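Local coordinates for glycosyl hydrolase family 2, TIM barrel domain protein (Faecalibacterium prausnitzii A2-165, PDB 6ED2) that probably hydrolyses beta-glucuronides, as a gut bacterial beta-glucuronidase of glycosyl hydrolase family 2 built round a TIM barrel, at residues F124-E129 / Q152-S157; Y187-N192 / F585-G590; G223-Y228 / T256-V261; P431-W436 / Q466-T471. One frame throughout, in Å; residues are numbered along the deposited sequence. Where two conformers were deposited one is given.

Overall arrangement
From the N terminus, contact 1 comes first: it pairs two strands of the sugar-binding domain and closes a short loop before any other contact opens. The chain then reaches 187-192, which waits almost four hundred residues for its partner 585-590, so contact 2 closes a very long loop between the sugar-binding domain and the end of the TIM barrel domain. Contacts 3 and 4 both fall within that loop, one after the other and without crossing. Contact 3 pairs strands of the middle domain; contact 4 joins neighbouring barrel strands. Their centres are about 19 Å apart, whereas contacts 2 and 3 lie about 45 Å apart, centre to centre, on opposite sides of the chain's centre.

Contact 1. Residues F124-E129 / Q152-S157; sequences FVNGVE and QFNKLS
Phe-124 and Ser-157 form an antiparallel hydrogen-bonded pair, Phe-124 N reaching Ser-157 O at 2.8 Å, while Val-125, the first residue of a type I' turn that ends at Val-128, faces Leu-156 in the non-hydrogen-bonded pair. Asn-126, the second residue of the turn, has positive phi, which asparagine tolerates well, and its amide grips the other strand twice. Its CG lies beside the backbone N (chi1 -58°), which brings OD1 to Lys-155 N at 3.0 Å while ND2 meets Asn-154 OD1 at 2.9 Å. The latter bond is nearly straight, leaving in the Asn-126 amide plane and meeting an Asn-154 lone pair in the carbonyl plane, though the two amide planes are 38° apart. Asn-126 N also binds Lys-155 O at 2.9 Å. With an alanine in place of Asn-126, Lys-155 N would probably lose its acceptor, and Asn-154 OD1 and Ile-147 O one donor each. Gly-127 fits because a side chain at its backbone angles would run into the Asn-126 carbonyl oxygen. Arg-149 N also binds Asn-154 OD1, and Lys-155 NZ pairs with Asp-64. Val-125 and Leu-156 both pack on Leu-112 of strand 109-114, while strand 92-101 runs along the other edge of strand 152-161.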
loop_
_atom_site.group_PDB
_atom_site.type_symbol
_atom_site.label_atom_id
_atom_site.label_comp_id
_atom_site.label_asym_id
_atom_site.label_seq_id
_atom_site.Cartn_x
_atom_site.Cartn_y
_atom_site.Cartn_z
ATOM N N PHE A 124 -25.694 37.698 -9.517
ATOM C CA PHE A 124 -26.683 38.287 -10.403
ATOM C C PHE A 124 -27.958 37.458 -10.348
ATOM O O PHE A 124 -27.908 36.223 -10.328
ATOM C CB PHE A 124 -26.173 38.350 -11.846
ATOM C CG PHE A 124 -24.860 39.059 -11.993
ATOM C CD1 PHE A 124 -24.815 40.372 -12.429
ATOM C CD2 PHE A 124 -23.660 38.412 -11.701
ATOM C CE1 PHE A 124 -23.600 41.032 -12.567
ATOM C CE2 PHE A 124 -22.445 39.073 -11.828
ATOM C CZ PHE A 124 -22.421 40.383 -12.262
ATOM N N VAL A 125 -29.097 38.139 -10.306
ATOM C CA VAL A 125 -30.394 37.505 -10.459
ATOM C C VAL A 125 -31.086 38.154 -11.657
ATOM O O VAL A 125 -31.208 39.384 -11.722
ATOM C CB VAL A 125 -31.229 37.606 -9.178
ATOM C CG1 VAL A 125 -32.686 37.247 -9.442
ATOM C CG2 VAL A 125 -30.642 36.677 -8.134
ATOM N N ASN A 126 -31.489 37.330 -12.625
ATOM C CA ASN A 126 -32.055 37.819 -13.885
ATOM C C ASN A 126 -31.179 38.901 -14.497
ATOM O O ASN A 126 -31.665 39.929 -14.964
ATOM C CB ASN A 126 -33.483 38.327 -13.687
ATOM C CG ASN A 126 -34.396 37.259 -13.117
ATOM O OD1 ASN A 126 -34.272 36.075 -13.464
ATOM N ND2 ASN A 126 -35.291 37.657 -12.210
ATOM N N GLY A 127 -29.870 38.681 -14.471
ATOM C CA GLY A 127 -28.947 39.591 -15.104
ATOM C C GLY A 127 -28.568 40.826 -14.310
ATOM O O GLY A 127 -27.701 41.575 -14.768
ATOM N N VAL A 128 -29.159 41.082 -13.140
ATOM C CA VAL A 128 -28.842 42.287 -12.384
ATOM C C VAL A 128 -28.050 41.917 -11.131
ATOM O O VAL A 128 -28.420 40.992 -10.391
ATOM C CB VAL A 128 -30.102 43.123 -12.059
ATOM C CG1 VAL A 128 -31.297 42.717 -12.919
ATOM C CG2 VAL A 128 -30.449 43.113 -10.594
ATOM N N GLU A 129 -26.945 42.647 -10.908
ATOM C CA GLU A 129 -26.049 42.402 -9.780
ATOM C C GLU A 129 -26.720 42.790 -8.473
ATOM O O GLU A 129 -27.241 43.898 -8.344
ATOM C CB GLU A 129 -24.747 43.186 -9.965
ATOM C CG GLU A 129 -23.606 42.751 -9.035
ATOM C CD GLU A 129 -22.223 43.170 -9.544
ATOM O OE1 GLU A 129 -22.130 43.748 -10.650
ATOM O OE2 GLU A 129 -21.224 42.909 -8.840
ATOM N N GLN A 152 -42.714 32.535 -11.168
ATOM C CA GLN A 152 -41.926 32.203 -12.344
ATOM C C GLN A 152 -40.566 31.699 -11.901
ATOM O O GLN A 152 -40.201 31.770 -10.721
ATOM C CB GLN A 152 -41.762 33.403 -13.283
ATOM C CG GLN A 152 -43.077 34.001 -13.704
ATOM C CD GLN A 152 -42.904 35.245 -14.519
ATOM O OE1 GLN A 152 -42.152 35.261 -15.494
ATOM N NE2 GLN A 152 -43.597 36.309 -14.123
ATOM N N PHE A 153 -39.819 31.185 -12.874
ATOM C CA PHE A 153 -38.433 30.830 -12.643
ATOM C C PHE A 153 -37.542 32.064 -12.772
ATOM O O PHE A 153 -37.851 33.012 -13.502
ATOM C CB PHE A 153 -37.991 29.729 -13.608
ATOM C CG PHE A 153 -38.482 28.370 -13.211
ATOM C CD1 PHE A 153 -37.850 27.659 -12.190
ATOM C CD2 PHE A 153 -39.601 27.816 -13.823
ATOM C CE1 PHE A 153 -38.306 26.412 -11.792
ATOM C CE2 PHE A 153 -40.079 26.560 -13.434
ATOM C CZ PHE A 153 -39.425 25.851 -12.423
ATOM N N ASN A 154 -36.439 32.049 -12.027
ATOM C CA ASN A 154 -35.488 33.147 -11.980
ATOM C C ASN A 154 -34.082 32.603 -12.157
ATOM O O ASN A 154 -33.761 31.522 -11.653
ATOM C CB ASN A 154 -35.621 33.898 -10.653
ATOM C CG ASN A 154 -36.966 34.586 -10.520
ATOM O OD1 ASN A 154 -37.100 35.755 -10.871
ATOM N ND2 ASN A 154 -37.971 33.862 -10.038
ATOM N N LYS A 155 -33.247 33.349 -12.876
ATOM C CA LYS A 155 -31.879 32.926 -13.137
ATOM C C LYS A 155 -30.946 33.437 -12.042
ATOM O O LYS A 155 -30.926 34.633 -11.733
ATOM C CB LYS A 155 -31.400 33.414 -14.499
ATOM C CG LYS A 155 -29.959 33.017 -14.762
ATOM C CD LYS A 155 -29.701 32.787 -16.230
ATOM C CE LYS A 155 -30.312 31.485 -16.687
ATOM N NZ LYS A 155 -30.128 31.331 -18.155
ATOM N N LEU A 156 -30.184 32.523 -11.449
ATOM C CA LEU A 156 -29.170 32.846 -10.457
ATOM C C LEU A 156 -27.814 32.579 -11.080
ATOM O O LEU A 156 -27.504 31.430 -11.417
ATOM C CB LEU A 156 -29.355 32.010 -9.196
ATOM C CG LEU A 156 -28.261 32.065 -8.141
ATOM C CD1 LEU A 156 -27.949 33.525 -7.758
ATOM C CD2 LEU A 156 -28.729 31.256 -6.941
ATOM N N SER A 157 -27.017 33.631 -11.246
ATOM C CA SER A 157 -25.661 33.513 -11.770
ATOM C C SER A 157 -24.674 34.023 -10.734
ATOM O O SER A 157 -24.866 35.102 -10.167
ATOM C CB SER A 157 -25.488 34.297 -13.071
ATOM O OG SER A 157 -26.579 34.048 -13.932
HETATM O O HOH W 1 -28.653 36.334 -13.617
#

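Contact 2. Residues Y187-N192 / F585-G590; sequences YFDFYN and FQTTEG
Tyr-191 lays its ring alongside the backbone of Thr-587, with CD1 3.4 Å from Thr-587 O, which sits near the ring plane at its edge. CG is anti to the backbone N (chi1 -166°), and this turns the ring along the 585-590 chain while CB rests on Gln-586 CG at 4.0 Å. Tyrosine suits the place because its CB and ring edge lie along that backbone while its hydroxyl reaches Arg-87. The backbone joins in through Tyr-191 N, which donates to Gln-586 O at 3.0 Å from above the carbonyl plane; it is the one hydrogen bond across the contact and makes a single bridge between two irregular loops. One loop belongs to the sugar-binding domain and the other follows the last strand of the TIM barrel, so the bridge is an interdomain joint. Thr-587 also brings CB to 3.1 Å from Asp-189 O, and keeps OG1 for its own chain, bonded to Thr-588 O at 2.9 Å. In the conformer described, Asp-189 OD1 forms a salt bridge with Arg-593. Phe-190 CB touches Phe-585 CE1 at 4.3 Å, apolar against apolar.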
loop_
_atom_site.group_PDB
_atom_site.type_symbol
_atom_site.label_atom_id
_atom_site.label_comp_id
_atom_site.label_asym_id
_atom_site.label_seq_id
_atom_site.Cartn_x
_atom_site.Cartn_y
_atom_site.Cartn_z
ATOM N N TYR A 187 0.647 31.019 0.094
ATOM C CA TYR A 187 1.602 31.065 1.194
ATOM C C TYR A 187 1.200 30.119 2.300
ATOM O O TYR A 187 1.745 30.210 3.409
ATOM C CB TYR A 187 1.736 32.481 1.780
ATOM C CG TYR A 187 2.178 33.554 0.811
ATOM C CD1 TYR A 187 2.751 33.229 -0.423
ATOM C CD2 TYR A 187 2.012 34.903 1.130
ATOM C CE1 TYR A 187 3.143 34.221 -1.308
ATOM C CE2 TYR A 187 2.391 35.891 0.262
ATOM C CZ TYR A 187 2.957 35.554 -0.953
ATOM O OH TYR A 187 3.338 36.546 -1.809
ATOM N N PHE A 188 0.239 29.234 2.029
ATOM C CA PHE A 188 -0.292 28.321 3.024
ATOM C C PHE A 188 -0.171 26.891 2.520
ATOM O O PHE A 188 0.037 26.628 1.336
ATOM C CB PHE A 188 -1.750 28.645 3.388
ATOM C CG PHE A 188 -2.633 28.898 2.207
ATOM C CD1 PHE A 188 -3.289 27.842 1.569
ATOM C CD2 PHE A 188 -2.824 30.191 1.735
ATOM C CE1 PHE A 188 -4.135 28.074 0.471
ATOM C CE2 PHE A 188 -3.646 30.446 0.636
ATOM C CZ PHE A 188 -4.308 29.386 0.000
ATOM N N ASP A 189 -0.222 25.923 3.429
ATOM C CA ASP A 189 0.117 24.561 3.008
ATOM C C ASP A 189 -1.006 23.898 2.207
ATOM O O ASP A 189 -0.719 23.102 1.310
ATOM C CB ASP A 189 0.488 23.707 4.233
ATOM C CG ASP A 189 1.151 22.371 3.867
ATOM O OD1 ASP A 189 1.353 21.528 4.778
ATOM O OD2 ASP A 189 1.469 22.157 2.680
ATOM N N PHE A 190 -2.267 24.248 2.451
ATOM C CA PHE A 190 -3.390 23.464 1.955
ATOM C C PHE A 190 -3.771 23.859 0.528
ATOM O O PHE A 190 -3.482 24.968 0.069
ATOM C CB PHE A 190 -4.598 23.576 2.908
ATOM C CG PHE A 190 -4.990 24.996 3.274
ATOM C CD1 PHE A 190 -6.070 25.619 2.643
ATOM C CD2 PHE A 190 -4.325 25.680 4.281
ATOM C CE1 PHE A 190 -6.465 26.912 2.990
ATOM C CE2 PHE A 190 -4.714 26.975 4.640
ATOM C CZ PHE A 190 -5.793 27.589 3.988
ATOM N N TYR A 191 -4.389 22.918 -0.186
ATOM C CA TYR A 191 -4.735 23.145 -1.581
ATOM C C TYR A 191 -5.769 24.269 -1.712
ATOM O O TYR A 191 -6.664 24.426 -0.876
ATOM C CB TYR A 191 -5.269 21.858 -2.218
ATOM C CG TYR A 191 -5.319 21.924 -3.737
ATOM C CD1 TYR A 191 -4.221 21.546 -4.501
ATOM C CD2 TYR A 191 -6.454 22.397 -4.407
ATOM C CE1 TYR A 191 -4.247 21.620 -5.894
ATOM C CE2 TYR A 191 -6.487 22.480 -5.805
ATOM C CZ TYR A 191 -5.374 22.093 -6.533
ATOM O OH TYR A 191 -5.385 22.167 -7.913
ATOM N N ASN A 192 -5.652 25.049 -2.786
ATOM C CA ASN A 192 -6.530 26.205 -2.994
ATOM C C ASN A 192 -7.889 25.782 -3.571
ATOM O O ASN A 192 -8.313 26.229 -4.633
ATOM C CB ASN A 192 -5.847 27.227 -3.899
ATOM C CG ASN A 192 -6.579 28.568 -3.921
ATOM O OD1 ASN A 192 -7.024 29.058 -2.882
ATOM N ND2 ASN A 192 -6.708 29.163 -5.107
ATOM N N PHE A 585 -4.914 15.203 4.214
ATOM C CA PHE A 585 -5.650 16.218 3.473
ATOM C C PHE A 585 -4.785 16.697 2.324
ATOM O O PHE A 585 -3.571 16.464 2.295
ATOM C CB PHE A 585 -6.071 17.400 4.374
ATOM C CG PHE A 585 -4.905 18.167 4.985
ATOM C CD1 PHE A 585 -4.361 19.266 4.336
ATOM C CD2 PHE A 585 -4.370 17.793 6.211
ATOM C CE1 PHE A 585 -3.291 19.967 4.890
ATOM C CE2 PHE A 585 -3.300 18.497 6.780
ATOM C CZ PHE A 585 -2.764 19.590 6.119
ATOM N N GLN A 586 -5.423 17.394 1.384
ATOM C CA GLN A 586 -4.773 17.792 0.143
ATOM C C GLN A 586 -4.019 19.112 0.300
ATOM O O GLN A 586 -4.526 20.077 0.887
ATOM C CB GLN A 586 -5.792 17.931 -0.987
ATOM C CG GLN A 586 -5.144 17.878 -2.354
ATOM C CD GLN A 586 -4.444 16.552 -2.557
ATOM O OE1 GLN A 586 -5.028 15.498 -2.301
ATOM N NE2 GLN A 586 -3.177 16.591 -2.967
ATOM N N THR A 587 -2.825 19.151 -0.267
ATOM C CA THR A 587 -1.966 20.328 -0.370
ATOM C C THR A 587 -1.656 20.558 -1.840
ATOM O O THR A 587 -2.004 19.749 -2.700
ATOM C CB THR A 587 -0.661 20.133 0.410
ATOM O OG1 THR A 587 0.133 19.135 -0.256
ATOM C CG2 THR A 587 -0.947 19.678 1.849
ATOM N N THR A 588 -0.969 21.654 -2.131
ATOM C CA THR A 588 -0.410 21.820 -3.463
ATOM C C THR A 588 0.659 20.759 -3.718
ATOM O O THR A 588 1.171 20.128 -2.788
ATOM C CB THR A 588 0.195 23.215 -3.616
ATOM O OG1 THR A 588 1.132 23.423 -2.556
ATOM C CG2 THR A 588 -0.893 24.276 -3.523
ATOM N N GLU A 589 0.981 20.554 -4.996
ATOM C CA GLU A 589 2.003 19.579 -5.364
ATOM C C GLU A 589 3.379 20.036 -4.892
ATOM O O GLU A 589 3.680 21.228 -4.867
ATOM C CB GLU A 589 2.047 19.372 -6.878
ATOM C CG GLU A 589 0.816 18.721 -7.481
ATOM C CD GLU A 589 1.043 18.223 -8.912
ATOM O OE1 GLU A 589 2.093 17.595 -9.191
ATOM O OE2 GLU A 589 0.163 18.465 -9.765
ATOM N N GLY A 590 4.219 19.071 -4.524
ATOM C CA GLY A 590 5.604 19.367 -4.155
ATOM C C GLY A 590 6.344 18.102 -3.766
ATOM O O GLY A 590 5.739 17.069 -3.444
#

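Contact 3. Residues G223-Y228 / T256-V261; sequences GAEIDY and TGTLVV
With CG placed between the backbone N and the carbonyl carbon (chi1 72°), Tyr-228 folds its ring across the neighbouring strand onto Gly-257, whereas Asp-227 and Thr-258, with CG and OG1 beside their own backbone N, lie side by side, which brings OG1 to OD1. The strands are an antiparallel pair in the three-stranded sheet of the middle family 2 domain, in which 223-232 runs between 210-219 and 256-262. Gly-257 N lies over one face of the Tyr-228 ring, 3.5 Å above its plane and offset toward the rim; a CB on this residue would not fit, because it would clash with Tyr-228 OH. That hydroxyl bonds to Gly-254 O and Ser-252 OG. A serine in place of Tyr-228 would probably strip the cover from Gly-257 and leave those two without their hydroxyl mate. On the same side Ile-226 CB meets Leu-259 CB at 4.2 Å, and Ile-226 CD1 touches Val-261 CG2 at 4.3 Å. These branched aliphatic side chains suit a buried face, packing on Val-240 and Leu-242 of strand 238-244, which carries the magnesium ligands Thr-239 and Glu-241. The opposite face is more polar: Arg-218 forms salt bridges with Glu-225 and Asp-227, and Glu-225 CB packs on Thr-258 CG2 at 3.8 Å. Thr-258 OG1 donates to Asp-227 OD1 at 2.8 Å, on the anti side and 34° out of the carboxylate plane.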
loop_
_atom_site.group_PDB
_atom_site.type_symbol
_atom_site.label_atom_id
_atom_site.label_comp_id
_atom_site.label_asym_id
_atom_site.label_seq_id
_atom_site.Cartn_x
_atom_site.Cartn_y
_atom_site.Cartn_z
ATOM N N GLY A 223 -29.655 27.374 39.694
ATOM C CA GLY A 223 -29.724 27.077 38.280
ATOM C C GLY A 223 -28.802 27.953 37.470
ATOM O O GLY A 223 -27.596 27.992 37.719
ATOM N N ALA A 224 -29.362 28.683 36.512
ATOM C CA ALA A 224 -28.545 29.505 35.644
ATOM C C ALA A 224 -29.371 30.674 35.145
ATOM O O ALA A 224 -30.602 30.671 35.218
ATOM C CB ALA A 224 -27.994 28.695 34.468
ATOM N N GLU A 225 -28.671 31.677 34.642
ATOM C CA GLU A 225 -29.289 32.839 34.029
ATOM C C GLU A 225 -28.629 33.109 32.687
ATOM O O GLU A 225 -27.412 32.984 32.547
ATOM C CB GLU A 225 -29.168 34.081 34.922
ATOM C CG GLU A 225 -29.632 33.836 36.338
ATOM C CD GLU A 225 -29.773 35.109 37.134
ATOM O OE1 GLU A 225 -30.608 35.132 38.068
ATOM O OE2 GLU A 225 -29.041 36.078 36.833
ATOM N N ILE A 226 -29.442 33.475 31.705
ATOM C CA ILE A 226 -28.982 33.822 30.374
ATOM C C ILE A 226 -29.377 35.265 30.133
ATOM O O ILE A 226 -30.575 35.571 30.073
ATOM C CB ILE A 226 -29.600 32.918 29.288
ATOM C CG1 ILE A 226 -29.461 31.432 29.650
ATOM C CG2 ILE A 226 -28.971 33.241 27.945
ATOM C CD1 ILE A 226 -30.354 30.491 28.809
ATOM N N ASP A 227 -28.386 36.149 30.001
ATOM C CA ASP A 227 -28.632 37.505 29.531
ATOM C C ASP A 227 -28.609 37.491 28.009
ATOM O O ASP A 227 -27.675 36.960 27.395
ATOM C CB ASP A 227 -27.585 38.494 30.051
ATOM C CG ASP A 227 -27.556 38.597 31.585
ATOM O OD1 ASP A 227 -28.575 38.307 32.255
ATOM O OD2 ASP A 227 -26.490 38.974 32.116
ATOM N N TYR A 228 -29.621 38.094 27.402
ATOM C CA TYR A 228 -29.753 38.076 25.967
ATOM C C TYR A 228 -29.921 39.498 25.464
ATOM O O TYR A 228 -30.390 40.382 26.182
ATOM C CB TYR A 228 -30.953 37.196 25.534
ATOM C CG TYR A 228 -32.305 37.811 25.843
ATOM C CD1 TYR A 228 -32.872 38.741 24.991
ATOM C CD2 TYR A 228 -33.012 37.461 26.980
ATOM C CE1 TYR A 228 -34.088 39.313 25.264
ATOM C CE2 TYR A 228 -34.253 38.035 27.258
ATOM C CZ TYR A 228 -34.776 38.963 26.393
ATOM O OH TYR A 228 -36.004 39.560 26.632
ATOM N N THR A 256 -33.886 43.105 25.332
ATOM C CA THR A 256 -32.838 42.723 26.261
ATOM C C THR A 256 -33.533 42.142 27.475
ATOM O O THR A 256 -34.700 42.447 27.737
ATOM C CB THR A 256 -31.951 43.908 26.689
ATOM O OG1 THR A 256 -32.777 44.895 27.320
ATOM C CG2 THR A 256 -31.248 44.536 25.495
ATOM N N GLY A 257 -32.827 41.289 28.202
ATOM C CA GLY A 257 -33.420 40.700 29.378
ATOM C C GLY A 257 -32.590 39.533 29.865
ATOM O O GLY A 257 -31.468 39.300 29.409
ATOM N N THR A 258 -33.181 38.802 30.798
ATOM C CA THR A 258 -32.541 37.673 31.442
ATOM C C THR A 258 -33.522 36.513 31.453
ATOM O O THR A 258 -34.682 36.688 31.835
ATOM C CB THR A 258 -32.102 38.043 32.866
ATOM O OG1 THR A 258 -31.161 39.125 32.792
ATOM C CG2 THR A 258 -31.441 36.856 33.558
ATOM N N LEU A 259 -33.078 35.339 31.009
ATOM C CA LEU A 259 -33.861 34.119 31.165
ATOM C C LEU A 259 -33.348 33.398 32.402
ATOM O O LEU A 259 -32.155 33.098 32.498
ATOM C CB LEU A 259 -33.773 33.230 29.923
ATOM C CG LEU A 259 -34.166 33.930 28.615
ATOM C CD1 LEU A 259 -33.598 33.188 27.428
ATOM C CD2 LEU A 259 -35.692 34.090 28.502
ATOM N N VAL A 260 -34.233 33.155 33.356
ATOM C CA VAL A 260 -33.894 32.441 34.583
ATOM C C VAL A 260 -34.292 30.991 34.396
ATOM O O VAL A 260 -35.470 30.697 34.163
ATOM C CB VAL A 260 -34.603 33.059 35.801
ATOM C CG1 VAL A 260 -34.251 32.316 37.073
ATOM C CG2 VAL A 260 -34.241 34.532 35.921
ATOM N N VAL A 261 -33.325 30.077 34.495
ATOM C CA VAL A 261 -33.570 28.654 34.260
ATOM C C VAL A 261 -33.262 27.905 35.549
ATOM O O VAL A 261 -32.098 27.599 35.847
ATOM C CB VAL A 261 -32.749 28.102 33.090
ATOM C CG1 VAL A 261 -33.132 26.659 32.822
ATOM C CG2 VAL A 261 -32.956 28.947 31.845
#

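Contact 4. Residues P431-W436 / Q466-T471; sequences PSVIAW and QKRPRT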
loop_
_atom_site.group_PDB
_atom_site.type_symbol
_atom_site.label_atom_id
_atom_site.label_comp_id
_atom_site.label_asym_id
_atom_site.label_seq_id
_atom_site.Cartn_x
_atom_site.Cartn_y
_atom_site.Cartn_z
ATOM N N PRO A 431 -22.712 26.838 22.030
ATOM C CA PRO A 431 -22.049 26.431 23.276
ATOM C C PRO A 431 -20.692 25.794 23.013
ATOM O O PRO A 431 -19.776 25.947 23.830
ATOM C CB PRO A 431 -23.040 25.440 23.899
ATOM C CG PRO A 431 -23.838 24.943 22.745
ATOM C CD PRO A 431 -23.969 26.105 21.807
ATOM N N SER A 432 -20.526 25.122 21.868
ATOM C CA SER A 432 -19.267 24.446 21.566
ATOM C C SER A 432 -18.102 25.423 21.405
ATOM O O SER A 432 -16.962 25.065 21.723
ATOM C CB SER A 432 -19.406 23.584 20.298
ATOM O OG SER A 432 -19.702 24.365 19.145
ATOM N N VAL A 433 -18.357 26.645 20.936
ATOM C CA VAL A 433 -17.296 27.606 20.619
ATOM C C VAL A 433 -16.820 28.280 21.909
ATOM O O VAL A 433 -17.571 29.031 22.544
ATOM C CB VAL A 433 -17.778 28.636 19.597
ATOM C CG1 VAL A 433 -16.756 29.778 19.421
ATOM C CG2 VAL A 433 -18.052 27.947 18.263
ATOM N N ILE A 434 -15.570 28.025 22.299
ATOM C CA ILE A 434 -15.042 28.524 23.569
ATOM C C ILE A 434 -13.825 29.432 23.411
ATOM O O ILE A 434 -13.335 29.959 24.413
ATOM C CB ILE A 434 -14.719 27.371 24.546
ATOM C CG1 ILE A 434 -13.927 26.246 23.872
ATOM C CG2 ILE A 434 -15.991 26.793 25.141
ATOM C CD1 ILE A 434 -12.430 26.467 23.832
ATOM N N ALA A 435 -13.319 29.643 22.199
ATOM C CA ALA A 435 -12.128 30.474 22.039
ATOM C C ALA A 435 -12.007 30.898 20.587
ATOM O O ALA A 435 -12.555 30.252 19.687
ATOM C CB ALA A 435 -10.853 29.745 22.481
ATOM N N TRP A 436 -11.267 31.988 20.376
ATOM C CA TRP A 436 -11.037 32.578 19.061
ATOM C C TRP A 436 -9.555 32.518 18.738
ATOM O O TRP A 436 -8.728 32.943 19.547
ATOM C CB TRP A 436 -11.489 34.049 19.006
ATOM C CG TRP A 436 -12.851 34.293 19.588
ATOM C CD1 TRP A 436 -13.150 34.940 20.756
ATOM C CD2 TRP A 436 -14.101 33.866 19.034
ATOM N NE1 TRP A 436 -14.514 34.969 20.947
ATOM C CE2 TRP A 436 -15.119 34.315 19.902
ATOM C CE3 TRP A 436 -14.461 33.169 17.874
ATOM C CZ2 TRP A 436 -16.474 34.068 19.656
ATOM C CZ3 TRP A 436 -15.816 32.937 17.627
ATOM C CH2 TRP A 436 -16.796 33.376 18.518
ATOM N N GLN A 466 -19.485 37.113 25.336
ATOM C CA GLN A 466 -19.053 36.174 26.364
ATOM C C GLN A 466 -17.588 36.331 26.728
ATOM O O GLN A 466 -17.132 35.669 27.665
ATOM C CB GLN A 466 -19.314 34.729 25.913
ATOM C CG GLN A 466 -20.788 34.421 25.706
ATOM C CD GLN A 466 -21.024 33.015 25.170
ATOM O OE1 GLN A 466 -20.250 32.089 25.431
ATOM N NE2 GLN A 466 -22.101 32.851 24.425
ATOM N N LYS A 467 -16.842 37.173 26.004
ATOM C CA LYS A 467 -15.461 37.493 26.362
ATOM C C LYS A 467 -14.621 36.217 26.461
ATOM O O LYS A 467 -13.887 35.994 27.427
ATOM C CB LYS A 467 -15.422 38.304 27.667
ATOM C CG LYS A 467 -16.218 39.631 27.587
ATOM C CD LYS A 467 -15.437 40.682 26.779
ATOM C CE LYS A 467 -16.194 42.019 26.598
ATOM N NZ LYS A 467 -16.952 42.090 25.301
ATOM N N ARG A 468 -14.756 35.365 25.447
ATOM C CA ARG A 468 -14.021 34.114 25.405
ATOM C C ARG A 468 -12.552 34.379 25.086
ATOM O O ARG A 468 -12.227 35.340 24.378
ATOM C CB ARG A 468 -14.618 33.178 24.353
ATOM C CG ARG A 468 -15.732 32.307 24.886
ATOM C CD ARG A 468 -16.610 31.801 23.758
ATOM N NE ARG A 468 -17.425 32.871 23.193
ATOM C CZ ARG A 468 -18.588 32.673 22.574
ATOM N NH1 ARG A 468 -19.064 31.433 22.395
ATOM N NH2 ARG A 468 -19.272 33.719 22.127
ATOM N N PRO A 469 -11.655 33.516 25.558
ATOM C CA PRO A 469 -10.210 33.772 25.402
ATOM C C PRO A 469 -9.771 33.834 23.945
ATOM O O PRO A 469 -10.352 33.181 23.069
ATOM C CB PRO A 469 -9.560 32.585 26.125
ATOM C CG PRO A 469 -10.644 31.542 26.230
ATOM C CD PRO A 469 -11.931 32.304 26.343
ATOM N N ARG A 470 -8.738 34.649 23.689
ATOM C CA ARG A 470 -8.202 34.864 22.347
ATOM C C ARG A 470 -6.781 34.327 22.247
ATOM O O ARG A 470 -6.003 34.423 23.203
ATOM C CB ARG A 470 -8.201 36.346 21.963
ATOM C CG ARG A 470 -9.534 37.064 22.162
ATOM C CD ARG A 470 -9.292 38.546 22.472
ATOM N NE ARG A 470 -8.559 38.675 23.731
ATOM C CZ ARG A 470 -8.018 39.800 24.185
ATOM N NH1 ARG A 470 -8.118 40.913 23.478
ATOM N NH2 ARG A 470 -7.382 39.806 25.350
ATOM N N THR A 471 -6.445 33.765 21.084
ATOM C CA THR A 471 -5.139 33.169 20.849
ATOM C C THR A 471 -4.781 33.361 19.383
ATOM O O THR A 471 -5.553 33.918 18.599
ATOM C CB THR A 471 -5.113 31.672 21.238
ATOM O OG1 THR A 471 -3.750 31.218 21.343
ATOM C CG2 THR A 471 -5.836 30.811 20.187
#
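Val-433 O receives Arg-468 NH1 at 2.8 Å, close to the guanidinium plane but tilted from the carbonyl plane. The same oxygen lies 3.2 Å from Arg-468 CD, so the arginine's bent chain wraps over the start of the strand. Its guanidinium is layered between two groups: Trp-436 CZ2 stands 3.5 Å above one face, near the rim, and Gln-466 OE1 lies over the centre of the other. The indole and guanidinium planes are 69° apart, so the tryptophan presents its edge to the cation instead of stacking flat. Arginine suits the place because it combines a long apolar stem, packed along the backbone of Ile-434, with a flat charged end; Asp-464 completes the charge pair through NH2 and also accepts Trp-436 NE1. The backbones pair in parallel, Trp-436 N donating to Pro-469 O at 3.1 Å and Thr-471 N to Trp-436 O at 2.9 Å. Pro-469 has no N-H to donate, which suits a position whose carbonyl alone joins the pairing across the contact; its CD rests 3.3 Å from Ile-434 O, and its CG touches Ala-435 CB. Strand 433-440, helix 449-463 and strand 470-474 form a beta-alpha-beta unit, the repeating element of the TIM barrel.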